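Long-range contact in CrmK (Actinoalloteichus sp. WH1-2216-6, PDB 5I1V), which is an FAD-linked oxidase with covalently bound flavin, involved in recycling shunt products during caerulomycin biosynthesis: residues E234-D239 with G305-A309. Numbering follows the deposited sequence.
Sequences ELTEAD and GVAVA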
loop_
_atom_site.group_PDB
_atom_site.type_symbol
_atom_site.label_atom_id
_atom_site.label_comp_id
_atom_site.label_asym_id
_atom_site.label_seq_id
_atom_site.Cartn_x
_atom_site.Cartn_y
_atom_site.Cartn_z
ATOM N N GLU A 234 -16.147 -15.663 -24.140
ATOM C CA GLU A 234 -17.557 -15.895 -24.369
ATOM C C GLU A 234 -18.281 -14.677 -24.897
ATOM O O GLU A 234 -19.467 -14.720 -25.080
ATOM C CB GLU A 234 -18.227 -16.356 -23.079
ATOM C CG GLU A 234 -17.875 -17.763 -22.686
ATOM C CD GLU A 234 -17.656 -17.943 -21.197
ATOM O OE1 GLU A 234 -18.431 -17.412 -20.360
ATOM O OE2 GLU A 234 -16.683 -18.654 -20.860
ATOM N N LEU A 235 -17.563 -13.606 -25.165
ATOM C CA LEU A 235 -18.165 -12.320 -25.451
ATOM C C LEU A 235 -18.276 -12.102 -26.950
ATOM O O LEU A 235 -17.355 -12.444 -27.694
ATOM C CB LEU A 235 -17.265 -11.242 -24.823
ATOM C CG LEU A 235 -17.713 -9.802 -24.676
ATOM C CD1 LEU A 235 -19.057 -9.710 -23.965
ATOM C CD2 LEU A 235 -16.630 -9.075 -23.897
ATOM N N THR A 236 -19.415 -11.605 -27.407
ATOM C CA THR A 236 -19.540 -11.135 -28.781
ATOM C C THR A 236 -19.697 -9.623 -28.787
ATOM O O THR A 236 -19.930 -9.027 -27.754
ATOM C CB THR A 236 -20.769 -11.691 -29.494
ATOM O OG1 THR A 236 -21.961 -11.160 -28.898
ATOM C CG2 THR A 236 -20.779 -13.234 -29.445
ATOM N N GLU A 237 -19.614 -9.026 -29.974
ATOM C CA GLU A 237 -19.806 -7.603 -30.106
ATOM C C GLU A 237 -21.158 -7.192 -29.617
ATOM O O GLU A 237 -21.282 -6.186 -28.917
ATOM C CB GLU A 237 -19.635 -7.115 -31.546
ATOM C CG GLU A 237 -19.872 -5.612 -31.623
ATOM C CD GLU A 237 -19.907 -5.061 -33.022
ATOM O OE1 GLU A 237 -18.922 -5.239 -33.737
ATOM O OE2 GLU A 237 -20.922 -4.435 -33.391
ATOM N N ALA A 238 -22.182 -7.947 -29.992
ATOM C CA ALA A 238 -23.544 -7.610 -29.571
ATOM C C ALA A 238 -23.716 -7.706 -28.062
ATOM O O ALA A 238 -24.336 -6.835 -27.426
ATOM C CB ALA A 238 -24.546 -8.517 -30.287
ATOM N N ASP A 239 -23.163 -8.745 -27.445
ATOM C CA ASP A 239 -23.204 -8.797 -25.980
ATOM C C ASP A 239 -22.473 -7.612 -25.354
ATOM O O ASP A 239 -22.973 -7.030 -24.402
ATOM C CB ASP A 239 -22.581 -10.069 -25.420
ATOM C CG ASP A 239 -23.461 -11.283 -25.611
ATOM O OD1 ASP A 239 -24.671 -11.107 -25.920
ATOM O OD2 ASP A 239 -22.942 -12.411 -25.421
ATOM N N GLY A 305 -30.839 -9.486 -21.987
ATOM C CA GLY A 305 -30.452 -9.492 -23.401
ATOM C C GLY A 305 -28.998 -9.845 -23.686
ATOM O O GLY A 305 -28.549 -9.710 -24.814
ATOM N N VAL A 306 -28.261 -10.297 -22.667
ATOM C CA VAL A 306 -26.814 -10.508 -22.760
ATOM C C VAL A 306 -26.576 -12.005 -22.611
ATOM O O VAL A 306 -26.946 -12.586 -21.598
ATOM C CB VAL A 306 -26.084 -9.752 -21.601
ATOM C CG1 VAL A 306 -24.593 -10.081 -21.555
ATOM C CG2 VAL A 306 -26.302 -8.263 -21.749
ATOM N N ALA A 307 -25.965 -12.632 -23.614
ATOM C CA ALA A 307 -25.807 -14.086 -23.609
ATOM C C ALA A 307 -24.780 -14.581 -22.577
ATOM O O ALA A 307 -25.056 -15.544 -21.887
ATOM C CB ALA A 307 -25.468 -14.612 -25.012
ATOM N N VAL A 308 -23.624 -13.913 -22.453
ATOM C CA VAL A 308 -22.557 -14.340 -21.500
ATOM C C VAL A 308 -23.069 -14.240 -20.078
ATOM O O VAL A 308 -23.515 -13.166 -19.677
ATOM C CB VAL A 308 -21.295 -13.437 -21.491
ATOM C CG1 VAL A 308 -20.112 -14.202 -20.908
ATOM C CG2 VAL A 308 -20.960 -12.892 -22.851
ATOM N N ALA A 309 -22.983 -15.318 -19.308
ATOM C CA ALA A 309 -23.343 -15.267 -17.883
ATOM C C ALA A 309 -22.089 -14.806 -17.170
ATOM O O ALA A 309 -21.009 -15.307 -17.473
ATOM C CB ALA A 309 -23.730 -16.641 -17.377
HETATM O O HOH W 1 -18.448 -15.182 -18.166
#
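The carboxylate of Asp239 takes hold of two successive backbone N-H groups in the loop 305-309. Ala307 N lies 3.1 Å from Asp239 OD1, and its N-H points almost straight at the oxygen (174°), although it arrives from above the carboxylate plane, 54° out of it. Val308 N makes a weak bond to Asp239 OD2, 3.4 Å long and bent. The methyl of Ala307 rests against the same carboxylate, its CB 3.4 Å from Asp239 OD2. Val308 points at the other segment and wedges in beside these bonds: its CG2 touches both Asp239 OD2 and the carbonyl oxygen of Glu234 and meets Leu235 CD1 at 3.9 Å. Val308 CG1, turned anti to the backbone N (chi1 -159°), lies against Glu234 CB at 3.6 Å. The contact thus fastens the connection between helix 291-303 and the edge strand 311-318 to the first turn of helix 237-253, at the periphery of the large antiparallel sheet and far from the flavin. With an alanine in place of Asp239, the N-H groups of Ala307 and Val308 would probably be left without the carboxylate oxygens that accept from them, and the loop would be less firmly tied to the helix. At the other end, a water donates to both Glu234 OE1 and Ala309 O, the latter 2.7 Å away. Behind the carboxylate, Thr236 is the N-cap of helix 237-253: its OG1 accepts from Asp239 N at 3.1 Å, fixing the backbone that carries the gripping side chain. Farther along that helix, Arg242 and Asn246 pack against Val306.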